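Side-chain contacts in putative iron binding protein (Bordetella pertussis Tohama I, PDB 1Y9U), which probably binds ferric iron in the periplasm as the solute-binding component of an iron uptake system, using tyrosine side chains as metal ligands: residues 9-14 and 41-46; 59-64 and 68-73; 171-176 and 188-193; 180-185 and 194-199. All blocks are in the same frame, centred on the assembly; numbering follows the deposited sequence. Where two conformers were deposited one is given.

In the fold
Contacts 1 and 2 come first along the chain, with centres about 9 Å apart. Each sets a helix, 43-50 or 64-72, against a strand, and strands 7-12 and 58-62 are parallel neighbours in one sheet. Strand 193-197 of contact 4 belongs to it too, through strand 100-112. Contacts 3 and 4 follow, with centres about 10 Å apart, their segments alternating around helix 179-187. The centres of contacts 2 and 4 are about 26 Å apart, on opposite sides of the chain's centre. This fits the two-lobed build of periplasmic binding proteins. Contact 4 includes Tyr-199, an iron-binding residue, with no iron bound here; contact 3 adjoins it through the Arg-173 to Asp-185 salt bridge.

Contact 1: residues 9-14 and 41-46; sequences SLYTTR and DGLLER
The ring of Tyr-11 has CD1 of Leu-43 at its edge, near the ring plane, 3.9 Å from Tyr-11 CB. The guanidinium of Arg-46 comes to the far end of the same ring. Its plane is turned 69° from that of the ring, and Tyr-11 CE2 sits in the guanidinium plane at its edge, 3.5 Å from Arg-46 NH1. Arg-46 NH1 approaches the ring obliquely, and Arg-46 CD is 4.0 Å from Tyr-11 CE2. Both polar ends have a partner in Glu-50, one turn further along the helix and outside the two segments. Tyr-11 OH is hydrogen-bonded to Glu-50 OE1, and Glu-50 OE2 forms a salt bridge with Arg-46 NH1.

The contact joins strand 7-12 to the start of helix 43-50, for which Gly-42 is the N-cap. It is part of the alpha/beta lobe that begins the chain, as in other periplasmic binding proteins. Beyond the strand end, Thr-13 CG2 touches both CB and CD2 of Leu-43, each at 3.9 Å, and the two side chains cross at about a right angle. Thr-13 CG2 lies anti to its carbonyl carbon, with OG1 at chi1 70°. The methyl thus faces the leucine, while the hydroxyl is hydrogen-bonded to Thr-61 on strand 58-62.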
loop_
_atom_site.group_PDB
_atom_site.type_symbol
_atom_site.label_atom_id
_atom_site.label_comp_id
_atom_site.label_asym_id
_atom_site.label_seq_id
_atom_site.Cartn_x
_atom_site.Cartn_y
_atom_site.Cartn_z
ATOM N N SER A 9 6.111 -19.162 13.406
ATOM C CA SER A 9 6.938 -17.967 13.478
ATOM C C SER A 9 6.633 -16.995 12.331
ATOM O O SER A 9 6.784 -17.319 11.169
ATOM C CB SER A 9 8.424 -18.334 13.485
ATOM O OG SER A 9 8.740 -19.062 14.660
ATOM N N LEU A 10 6.216 -15.793 12.703
ATOM C CA LEU A 10 5.921 -14.726 11.738
ATOM C C LEU A 10 7.071 -13.745 11.701
ATOM O O LEU A 10 7.312 -13.059 12.679
ATOM C CB LEU A 10 4.648 -14.003 12.150
ATOM C CG LEU A 10 4.260 -12.778 11.296
ATOM C CD1 LEU A 10 3.924 -13.172 9.866
ATOM C CD2 LEU A 10 3.103 -12.039 11.948
ATOM N N TYR A 11 7.771 -13.690 10.579
ATOM C CA TYR A 11 8.784 -12.658 10.357
ATOM C C TYR A 11 8.092 -11.508 9.638
ATOM O O TYR A 11 7.573 -11.702 8.545
ATOM C CB TYR A 11 9.921 -13.170 9.471
ATOM C CG TYR A 11 10.964 -14.060 10.137
ATOM C CD1 TYR A 11 10.633 -14.967 11.142
ATOM C CD2 TYR A 11 12.285 -14.005 9.724
ATOM C CE1 TYR A 11 11.598 -15.776 11.713
ATOM C CE2 TYR A 11 13.246 -14.815 10.294
ATOM C CZ TYR A 11 12.895 -15.683 11.283
ATOM O OH TYR A 11 13.860 -16.490 11.838
ATOM N N THR A 12 8.124 -10.318 10.234
ATOM C CA THR A 12 7.356 -9.177 9.738
ATOM C C THR A 12 8.146 -7.889 9.751
ATOM O O THR A 12 8.817 -7.587 10.725
ATOM C CB THR A 12 6.080 -8.995 10.561
ATOM O OG1 THR A 12 5.415 -7.780 10.157
ATOM C CG2 THR A 12 6.378 -8.877 12.076
ATOM N N THR A 13 8.029 -7.117 8.673
ATOM C CA THR A 13 8.611 -5.780 8.623
ATOM C C THR A 13 7.598 -4.734 9.075
ATOM O O THR A 13 7.915 -3.533 9.129
ATOM C CB THR A 13 9.116 -5.442 7.215
ATOM O OG1 THR A 13 7.998 -5.261 6.326
ATOM C CG2 THR A 13 9.970 -6.577 6.598
ATOM N N ARG A 14 6.363 -5.165 9.342
ATOM C CA ARG A 14 5.334 -4.306 9.932
ATOM C C ARG A 14 5.433 -4.333 11.448
ATOM O O ARG A 14 5.550 -5.424 12.027
ATOM C CB ARG A 14 3.935 -4.783 9.517
ATOM C CG ARG A 14 3.744 -4.920 8.029
ATOM C CD ARG A 14 2.317 -4.598 7.597
ATOM N NE ARG A 14 2.130 -3.140 7.567
ATOM C CZ ARG A 14 1.067 -2.530 7.053
ATOM N NH1 ARG A 14 0.050 -3.227 6.569
ATOM N NH2 ARG A 14 1.011 -1.223 7.041
ATOM N N ASP A 41 14.344 -3.967 8.528
ATOM C CA ASP A 41 14.717 -4.004 7.112
ATOM C C ASP A 41 15.584 -5.226 6.805
ATOM O O ASP A 41 16.026 -5.919 7.715
ATOM C CB ASP A 41 15.422 -2.700 6.707
ATOM C CG ASP A 41 14.782 -2.047 5.493
ATOM O OD1 ASP A 41 14.824 -2.656 4.397
ATOM O OD2 ASP A 41 14.201 -0.941 5.541
ATOM N N GLY A 42 15.768 -5.513 5.521
ATOM C CA GLY A 42 16.592 -6.626 5.080
ATOM C C GLY A 42 15.988 -7.991 5.363
ATOM O O GLY A 42 16.697 -8.928 5.730
ATOM N N LEU A 43 14.679 -8.114 5.174
ATOM C CA LEU A 43 14.000 -9.380 5.435
ATOM C C LEU A 43 14.516 -10.490 4.524
ATOM O O LEU A 43 14.817 -11.586 4.995
ATOM C CB LEU A 43 12.485 -9.223 5.284
ATOM C CG LEU A 43 11.647 -10.499 5.417
ATOM C CD1 LEU A 43 11.815 -11.113 6.792
ATOM C CD2 LEU A 43 10.197 -10.180 5.149
ATOM N N LEU A 44 14.616 -10.212 3.224
ATOM C CA LEU A 44 15.156 -11.185 2.272
ATOM C C LEU A 44 16.507 -11.706 2.735
ATOM O O LEU A 44 16.759 -12.905 2.728
ATOM C CB LEU A 44 15.313 -10.564 0.882
ATOM C CG LEU A 44 16.063 -11.379 -0.175
ATOM C CD1 LEU A 44 15.411 -12.732 -0.375
ATOM C CD2 LEU A 44 16.143 -10.624 -1.482
ATOM N N GLU A 45 17.368 -10.783 3.139
ATOM C CA GLU A 45 18.739 -11.116 3.486
ATOM C C GLU A 45 18.828 -11.941 4.770
ATOM O O GLU A 45 19.623 -12.882 4.845
ATOM C CB GLU A 45 19.574 -9.830 3.587
ATOM C CG GLU A 45 19.982 -9.249 2.234
ATOM C CD GLU A 45 18.896 -8.438 1.526
ATOM O OE1 GLU A 45 17.901 -8.007 2.166
ATOM O OE2 GLU A 45 19.048 -8.221 0.304
ATOM N N ARG A 46 18.011 -11.606 5.771
ATOM C CA ARG A 46 17.973 -12.367 7.025
ATOM C C ARG A 46 17.503 -13.801 6.799
ATOM O O ARG A 46 18.071 -14.722 7.358
ATOM C CB ARG A 46 17.070 -11.705 8.070
ATOM C CG ARG A 46 17.136 -12.362 9.472
ATOM C CD ARG A 46 16.041 -11.912 10.425
ATOM N NE ARG A 46 16.502 -11.690 11.803
ATOM C CZ ARG A 46 16.199 -12.447 12.865
ATOM N NH1 ARG A 46 15.439 -13.530 12.760
ATOM N NH2 ARG A 46 16.679 -12.127 14.060
#

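Contact 2: residues 59-64 and 68-73; sequences LMTVDI and IDLVNG
Ile-64 and Ile-68 lie side by side and point the same way, one turn apart at the start of helix 64-72. Ile-64 CD1 is 3.8 Å from Ile-68 CG1. The backbone joins the same two residues: Ile-68 N donates to Ile-64 O at 2.9 Å. The bond is straight, with an N-H...O angle of 171°. Ile-68 CG1 is also only 3.3 Å from Ile-64 O, so the side chain lies against the carbonyl that receives the bond. In Ile-64, chi1 of -177° sets CG1 anti to the backbone N, and chi2 near 59° then turns CD1 toward Ile-68. This is the tight end of the contact, and Ile-239 and Trp-99 also touch Ile-64.

The part along the strand, at Leu-59 and Thr-61, is looser. A single methyl, CD1 of Leu-70, reaches the strand. Leu-70 CD1 is 4.1 Å from Leu-59 CB and 4.2 Å from Thr-61 CG2. Leu-59 and Leu-70 are nevertheless buried. Leu-43 and Leu-44 of helix 43-50 also touch Leu-70, and Tyr-11 touches Leu-59. The solvent side belongs to other helix positions: Asp-69 and Asn-72 are exposed and make no contact with the strand segment.

Between strand and helix, Asp-63 is the N-cap. Its OD1 accepts from Gly-65 N, and its OD2 forms a salt bridge with Arg-309. A strand leading through a capped turn into a helix packed beside it is a beta-alpha unit, the repeating element of alpha/beta lobes in periplasmic binding proteins.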
loop_
_atom_site.group_PDB
_atom_site.type_symbol
_atom_site.label_atom_id
_atom_site.label_comp_id
_atom_site.label_asym_id
_atom_site.label_seq_id
_atom_site.Cartn_x
_atom_site.Cartn_y
_atom_site.Cartn_z
ATOM N N LEU A 59 6.222 -14.865 6.055
ATOM C CA LEU A 59 6.934 -13.614 5.808
ATOM C C LEU A 59 5.893 -12.556 5.486
ATOM O O LEU A 59 5.076 -12.769 4.614
ATOM C CB LEU A 59 7.864 -13.777 4.619
ATOM C CG LEU A 59 8.806 -14.970 4.673
ATOM C CD1 LEU A 59 9.731 -14.929 3.478
ATOM C CD2 LEU A 59 9.577 -14.953 5.967
ATOM N N MET A 60 5.928 -11.443 6.202
ATOM C CA MET A 60 4.952 -10.356 6.032
ATOM C C MET A 60 5.693 -9.038 5.771
ATOM O O MET A 60 6.618 -8.687 6.522
ATOM C CB MET A 60 4.126 -10.221 7.310
ATOM C CG MET A 60 3.178 -9.032 7.352
ATOM S SD MET A 60 2.252 -8.913 8.888
ATOM C CE MET A 60 1.050 -10.086 8.566
ATOM N N THR A 61 5.279 -8.298 4.745
ATOM C CA THR A 61 5.913 -7.017 4.441
ATOM C C THR A 61 4.958 -6.086 3.711
ATOM O O THR A 61 3.770 -6.404 3.523
ATOM C CB THR A 61 7.240 -7.300 3.671
ATOM O OG1 THR A 61 8.051 -6.111 3.591
ATOM C CG2 THR A 61 6.994 -7.709 2.256
ATOM N N VAL A 62 5.474 -4.924 3.326
ATOM C CA VAL A 62 4.716 -3.914 2.606
ATOM C C VAL A 62 5.420 -3.643 1.283
ATOM O O VAL A 62 6.649 -3.706 1.221
ATOM C CB VAL A 62 4.612 -2.643 3.468
ATOM C CG1 VAL A 62 3.818 -1.550 2.772
ATOM C CG2 VAL A 62 3.991 -2.971 4.826
ATOM N N ASP A 63 4.623 -3.353 0.256
ATOM C CA ASP A 63 5.019 -3.048 -1.120
ATOM C C ASP A 63 5.149 -4.310 -1.957
ATOM O O ASP A 63 5.897 -5.209 -1.609
ATOM C CB ASP A 63 6.302 -2.226 -1.186
ATOM C CG ASP A 63 6.466 -1.532 -2.499
ATOM O OD1 ASP A 63 6.609 -2.194 -3.529
ATOM O OD2 ASP A 63 6.456 -0.306 -2.604
ATOM N N ILE A 64 4.421 -4.367 -3.067
ATOM C CA ILE A 64 4.492 -5.497 -3.992
ATOM C C ILE A 64 5.921 -5.788 -4.433
ATOM O O ILE A 64 6.299 -6.946 -4.559
ATOM C CB ILE A 64 3.550 -5.299 -5.206
ATOM C CG1 ILE A 64 3.551 -6.513 -6.141
ATOM C CG2 ILE A 64 3.931 -4.053 -6.020
ATOM C CD1 ILE A 64 3.114 -7.840 -5.490
ATOM N N ILE A 68 7.653 -9.484 -4.216
ATOM C CA ILE A 68 8.210 -10.150 -5.388
ATOM C C ILE A 68 9.697 -10.400 -5.194
ATOM O O ILE A 68 10.204 -11.431 -5.617
ATOM C CB ILE A 68 7.913 -9.330 -6.666
ATOM C CG1 ILE A 68 6.391 -9.242 -6.858
ATOM C CG2 ILE A 68 8.668 -9.900 -7.889
ATOM C CD1 ILE A 68 5.820 -9.770 -8.124
ATOM N N ASP A 69 10.390 -9.489 -4.517
ATOM C CA ASP A 69 11.803 -9.693 -4.219
ATOM C C ASP A 69 12.010 -10.936 -3.352
ATOM O O ASP A 69 12.997 -11.655 -3.525
ATOM C CB ASP A 69 12.414 -8.462 -3.544
ATOM C CG ASP A 69 12.703 -7.334 -4.525
ATOM O OD1 ASP A 69 13.167 -6.275 -4.060
ATOM O OD2 ASP A 69 12.474 -7.402 -5.749
ATOM N N LEU A 70 11.099 -11.197 -2.412
ATOM C CA LEU A 70 11.192 -12.416 -1.601
ATOM C C LEU A 70 11.021 -13.658 -2.469
ATOM O O LEU A 70 11.764 -14.632 -2.323
ATOM C CB LEU A 70 10.137 -12.440 -0.492
ATOM C CG LEU A 70 10.219 -11.344 0.564
ATOM C CD1 LEU A 70 8.995 -11.369 1.464
ATOM C CD2 LEU A 70 11.496 -11.457 1.382
ATOM N N VAL A 71 10.063 -13.616 -3.387
ATOM C CA VAL A 71 9.764 -14.753 -4.258
ATOM C C VAL A 71 10.953 -15.003 -5.182
ATOM O O VAL A 71 11.466 -16.126 -5.264
ATOM C CB VAL A 71 8.454 -14.535 -5.047
ATOM C CG1 VAL A 71 8.218 -15.666 -6.043
ATOM C CG2 VAL A 71 7.287 -14.435 -4.066
ATOM N N ASN A 72 11.410 -13.944 -5.842
ATOM C CA ASN A 72 12.549 -14.040 -6.749
ATOM C C ASN A 72 13.847 -14.390 -6.017
ATOM O O ASN A 72 14.745 -15.021 -6.601
ATOM C CB ASN A 72 12.727 -12.742 -7.544
ATOM C CG ASN A 72 11.647 -12.534 -8.584
ATOM O OD1 ASN A 72 11.479 -11.424 -9.096
ATOM N ND2 ASN A 72 10.899 -13.589 -8.899
ATOM N N GLY A 73 13.939 -14.015 -4.743
ATOM C CA GLY A 73 15.097 -14.306 -3.918
ATOM C C GLY A 73 15.158 -15.715 -3.337
ATOM O O GLY A 73 16.121 -16.048 -2.631
#

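Contact 3: residues 171-176 and 188-193; sequences LARKAA and GGICDI
Ile-190 and Arg-173 meet with their side chains crossing at about a right angle. The touching atoms are Arg-173 CG and the branch methyl CG2 of Ile-190, 3.9 Å apart. With chi1 at -69°, Ile-190 CG1 takes the place anti to the carbonyl carbon, and CG2, anti to N, is the branch that meets segment 171-176. Ile-190 CG2 is also 3.9 Å from Ala-172 CB, so it rests against two consecutive residues. Ala-172 CB comes within 3.2 Å of the carbonyl oxygen Ile-190 O, a close approach. Ala-172 CB is 4.1 Å from Cys-191 CB.

The two segments are the loops on either side of helix 179-187, one before it and one after. Helix 179-187 is closed by a Schellman motif, with Gly-189 at positive phi. Cys-191 then forms a disulfide with Cys-135 on the neighbouring strand 134-135, which also pairs through its backbone with Ala-172 and Ile-193.

The arginine does not send its charged end toward the isoleucine. Its chain bends at chi2, 75°, and the guanidinium turns to other partners. NE forms a salt bridge to Asp-185 on the intervening helix. Arg-173 NH1 makes two weak hydrogen bonds within its own segment, 3.3 Å to Lys-174 O and 3.3 Å to Ala-176 O.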
loop_
_atom_site.group_PDB
_atom_site.type_symbol
_atom_site.label_atom_id
_atom_site.label_comp_id
_atom_site.label_asym_id
_atom_site.label_seq_id
_atom_site.Cartn_x
_atom_site.Cartn_y
_atom_site.Cartn_z
ATOM N N LEU A 171 3.869 21.859 -9.815
ATOM C CA LEU A 171 4.135 21.826 -8.383
ATOM C C LEU A 171 4.198 23.202 -7.768
ATOM O O LEU A 171 4.802 24.125 -8.305
ATOM C CB LEU A 171 5.395 21.017 -8.063
ATOM C CG LEU A 171 5.362 19.548 -8.522
ATOM C CD1 LEU A 171 6.620 18.837 -8.074
ATOM C CD2 LEU A 171 4.110 18.822 -8.045
ATOM N N ALA A 172 3.579 23.330 -6.590
ATOM C CA ALA A 172 3.592 24.568 -5.820
ATOM C C ALA A 172 4.896 24.763 -5.078
ATOM O O ALA A 172 5.249 25.881 -4.732
ATOM C CB ALA A 172 2.436 24.556 -4.817
ATOM N N ARG A 173 5.580 23.667 -4.797
ATOM C CA ARG A 173 6.858 23.689 -4.109
ATOM C C ARG A 173 7.576 22.392 -4.502
ATOM O O ARG A 173 6.999 21.529 -5.161
ATOM C CB ARG A 173 6.704 23.883 -2.578
ATOM C CG ARG A 173 5.534 23.183 -1.895
ATOM C CD ARG A 173 5.741 21.733 -1.744
ATOM N NE ARG A 173 4.874 21.107 -0.743
ATOM C CZ ARG A 173 4.872 19.801 -0.524
ATOM N NH1 ARG A 173 5.671 19.019 -1.246
ATOM N NH2 ARG A 173 4.085 19.274 0.402
ATOM N N LYS A 174 8.831 22.252 -4.123
ATOM C CA LYS A 174 9.623 21.143 -4.603
ATOM C C LYS A 174 9.046 19.835 -4.047
ATOM O O LYS A 174 8.441 19.788 -2.963
ATOM C CB LYS A 174 11.110 21.361 -4.259
ATOM C CG LYS A 174 11.911 20.198 -3.741
ATOM C CD LYS A 174 12.594 20.553 -2.417
ATOM C CE LYS A 174 13.744 19.630 -2.013
ATOM N NZ LYS A 174 13.989 19.668 -0.538
ATOM N N ALA A 175 9.195 18.782 -4.839
ATOM C CA ALA A 175 8.760 17.450 -4.462
ATOM C C ALA A 175 9.656 16.953 -3.338
ATOM O O ALA A 175 10.789 16.506 -3.564
ATOM C CB ALA A 175 8.805 16.541 -5.662
ATOM N N ALA A 176 9.123 17.041 -2.123
ATOM C CA ALA A 176 9.884 16.805 -0.904
ATOM C C ALA A 176 8.886 16.591 0.230
ATOM O O ALA A 176 7.688 16.737 0.037
ATOM C CB ALA A 176 10.808 18.003 -0.606
ATOM N N GLY A 188 -2.489 25.354 4.526
ATOM C CA GLY A 188 -1.721 26.581 4.481
ATOM C C GLY A 188 -1.953 27.389 3.213
ATOM O O GLY A 188 -1.409 28.493 3.106
ATOM N N GLY A 189 -2.735 26.885 2.263
ATOM C CA GLY A 189 -3.056 27.634 1.059
ATOM C C GLY A 189 -1.996 27.600 -0.024
ATOM O O GLY A 189 -2.164 28.312 -1.021
ATOM N N ILE A 190 -0.928 26.837 0.188
ATOM C CA ILE A 190 0.189 26.651 -0.758
ATOM C C ILE A 190 -0.243 25.872 -1.995
ATOM O O ILE A 190 0.194 26.170 -3.119
ATOM C CB ILE A 190 1.358 25.920 -0.018
ATOM C CG1 ILE A 190 1.972 26.871 1.016
ATOM C CG2 ILE A 190 2.406 25.351 -0.970
ATOM C CD1 ILE A 190 2.910 26.181 1.945
ATOM N N CYS A 191 -1.092 24.874 -1.792
ATOM C CA CYS A 191 -1.651 24.093 -2.882
ATOM C C CYS A 191 -3.116 23.788 -2.623
ATOM O O CYS A 191 -3.610 23.951 -1.504
ATOM C CB CYS A 191 -0.865 22.792 -3.097
ATOM S SG CYS A 191 -0.578 21.845 -1.590
ATOM N N ASP A 192 -3.832 23.385 -3.661
ATOM C CA ASP A 192 -5.238 23.010 -3.560
ATOM C C ASP A 192 -5.451 21.497 -3.560
ATOM O O ASP A 192 -6.435 21.018 -3.036
ATOM C CB ASP A 192 -6.053 23.633 -4.703
ATOM C CG ASP A 192 -6.185 25.128 -4.568
ATOM O OD1 ASP A 192 -6.039 25.655 -3.442
ATOM O OD2 ASP A 192 -6.422 25.829 -5.564
ATOM N N ILE A 193 -4.554 20.770 -4.219
ATOM C CA ILE A 193 -4.661 19.323 -4.365
ATOM C C ILE A 193 -3.277 18.694 -4.286
ATOM O O ILE A 193 -2.266 19.363 -4.445
ATOM C CB ILE A 193 -5.340 18.909 -5.716
ATOM C CG1 ILE A 193 -4.457 19.267 -6.926
ATOM C CG2 ILE A 193 -6.718 19.525 -5.848
ATOM C CD1 ILE A 193 -5.096 18.858 -8.262
#

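Contact 4: residues 180-185 and 194-199; sequences RDVARD and GLANAY
Val-182 points its side chain from helix 180-185 toward strand 194-197. From CB the two methyls part and take different targets. Val-182 CG1 lies anti to the backbone N, chi1 173°, and ends 3.7 Å from Gly-194 CA. It also touches Gly-194 C, so it presses on bare main chain. With no side chain at Gly-194, the valine can come this near, and the CA atoms of Val-182 and Gly-194 are 6.0 Å apart. The other methyl points further along the strand. Val-182 CG2 is 4.0 Å from Leu-195 O and 4.3 Å from Ala-196 CB. Leu-195 turns its side chain away, and its carbonyl oxygen meets the valine. Tyr-110 on the next strand touches both Val-182 and Ala-196.

The helix and strand axes approach to 8.2 Å and run at 137° to each other. On the helix, Arg-184 grips Asp-185 side-on. Arg-184 NE bonds Asp-185 OD1 at 2.9 Å, and Arg-184 NH2 bonds Asp-185 OD2 at 3.3 Å, close to the guanidinium plane. Asp-181 OD1 lies over one guanidinium face, a purely electrostatic pairing.

The strand leads directly into helix 198-206, which carries Tyr-199 and Tyr-200. Both bind ferric iron, although none is bound in this model. The helix-strand packing therefore lies next to the tyrosine iron site of a ferric binding protein; the Ala-196 side chain is about 5 Å from that of Tyr-200.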
loop_
_atom_site.group_PDB
_atom_site.type_symbol
_atom_site.label_atom_id
_atom_site.label_comp_id
_atom_site.label_asym_id
_atom_site.label_seq_id
_atom_site.Cartn_x
_atom_site.Cartn_y
_atom_site.Cartn_z
ATOM N N ARG A 180 1.677 13.476 4.559
ATOM C CA ARG A 180 0.880 14.341 5.408
ATOM C C ARG A 180 1.163 15.824 5.157
ATOM O O ARG A 180 0.288 16.653 5.347
ATOM C CB ARG A 180 1.013 13.981 6.884
ATOM C CG ARG A 180 0.320 12.672 7.198
ATOM C CD ARG A 180 0.559 12.199 8.568
ATOM N NE ARG A 180 1.724 11.354 8.500
ATOM C CZ ARG A 180 1.863 10.211 9.122
ATOM N NH1 ARG A 180 0.926 9.754 9.960
ATOM N NH2 ARG A 180 2.991 9.559 8.954
ATOM N N ASP A 181 2.376 16.138 4.704
ATOM C CA ASP A 181 2.701 17.528 4.339
ATOM C C ASP A 181 1.811 18.074 3.227
ATOM O O ASP A 181 1.634 19.286 3.100
ATOM C CB ASP A 181 4.161 17.669 3.929
ATOM C CG ASP A 181 5.118 17.483 5.079
ATOM O OD1 ASP A 181 4.779 17.816 6.257
ATOM O OD2 ASP A 181 6.259 17.048 4.856
ATOM N N VAL A 182 1.281 17.204 2.397
ATOM C CA VAL A 182 0.311 17.628 1.390
ATOM C C VAL A 182 -0.893 18.255 2.069
ATOM O O VAL A 182 -1.369 19.310 1.651
ATOM C CB VAL A 182 -0.101 16.466 0.470
ATOM C CG1 VAL A 182 -1.226 16.872 -0.463
ATOM C CG2 VAL A 182 1.104 15.937 -0.307
ATOM N N ALA A 183 -1.420 17.592 3.105
ATOM C CA ALA A 183 -2.562 18.132 3.847
ATOM C C ALA A 183 -2.208 19.435 4.577
ATOM O O ALA A 183 -2.958 20.418 4.547
ATOM C CB ALA A 183 -3.080 17.092 4.828
ATOM N N ARG A 184 -1.035 19.455 5.196
ATOM C CA ARG A 184 -0.526 20.666 5.844
ATOM C C ARG A 184 -0.530 21.846 4.870
ATOM O O ARG A 184 -0.974 22.951 5.208
ATOM C CB ARG A 184 0.892 20.437 6.340
ATOM C CG ARG A 184 1.523 21.646 6.997
ATOM C CD ARG A 184 2.994 21.505 7.167
ATOM N NE ARG A 184 3.664 21.493 5.875
ATOM C CZ ARG A 184 4.936 21.206 5.682
ATOM N NH1 ARG A 184 5.727 20.884 6.706
ATOM N NH2 ARG A 184 5.416 21.251 4.445
ATOM N N ASP A 185 -0.052 21.596 3.658
ATOM C CA ASP A 185 0.146 22.688 2.704
ATOM C C ASP A 185 -1.139 23.082 1.996
ATOM O O ASP A 185 -1.292 24.219 1.568
ATOM C CB ASP A 185 1.248 22.317 1.729
ATOM C CG ASP A 185 2.626 22.331 2.370
ATOM O OD1 ASP A 185 2.788 22.873 3.515
ATOM O OD2 ASP A 185 3.601 21.847 1.764
ATOM N N GLY A 194 -3.225 17.392 -4.053
ATOM C CA GLY A 194 -1.955 16.675 -4.121
ATOM C C GLY A 194 -2.155 15.193 -4.040
ATOM O O GLY A 194 -3.198 14.749 -3.592
ATOM N N LEU A 195 -1.157 14.427 -4.451
ATOM C CA LEU A 195 -1.249 12.970 -4.402
ATOM C C LEU A 195 -0.606 12.481 -3.135
ATOM O O LEU A 195 0.490 12.908 -2.785
ATOM C CB LEU A 195 -0.519 12.319 -5.587
ATOM C CG LEU A 195 -1.211 12.363 -6.938
ATOM C CD1 LEU A 195 -0.255 11.847 -8.019
ATOM C CD2 LEU A 195 -2.495 11.553 -6.910
ATOM N N ALA A 196 -1.309 11.592 -2.444
ATOM C CA ALA A 196 -0.865 11.043 -1.174
ATOM C C ALA A 196 -1.747 9.851 -0.822
ATOM O O ALA A 196 -2.817 9.661 -1.396
ATOM C CB ALA A 196 -0.895 12.097 -0.093
ATOM N N ASN A 197 -1.300 9.010 0.107
ATOM C CA ASN A 197 -2.005 7.774 0.375
ATOM C C ASN A 197 -3.218 7.993 1.304
ATOM O O ASN A 197 -3.163 8.766 2.263
ATOM C CB ASN A 197 -1.086 6.730 0.935
ATOM C CG ASN A 197 -0.218 6.095 -0.113
ATOM O OD1 ASN A 197 -0.411 6.304 -1.271
ATOM N ND2 ASN A 197 0.766 5.320 0.317
ATOM N N ALA A 198 -4.306 7.281 1.031
ATOM C CA ALA A 198 -5.565 7.475 1.735
ATOM C C ALA A 198 -5.481 7.170 3.220
ATOM O O ALA A 198 -6.107 7.811 4.044
ATOM C CB ALA A 198 -6.611 6.596 1.101
ATOM N N TYR A 199 -4.842 6.040 3.635
ATOM C CA TYR A 199 -4.623 5.711 5.172
ATOM C C TYR A 199 -4.087 6.908 6.014
ATOM O O TYR A 199 -4.414 7.063 7.215
ATOM C CB TYR A 199 -3.755 4.400 5.498
ATOM C CG TYR A 199 -2.254 4.439 5.069
ATOM C CD1 TYR A 199 -1.345 5.094 5.861
ATOM C CD2 TYR A 199 -1.779 3.824 3.933
ATOM C CE1 TYR A 199 -0.018 5.161 5.538
ATOM C CE2 TYR A 199 -0.395 3.936 3.590
ATOM C CZ TYR A 199 0.426 4.571 4.424
ATOM O OH TYR A 199 1.737 4.620 4.005
#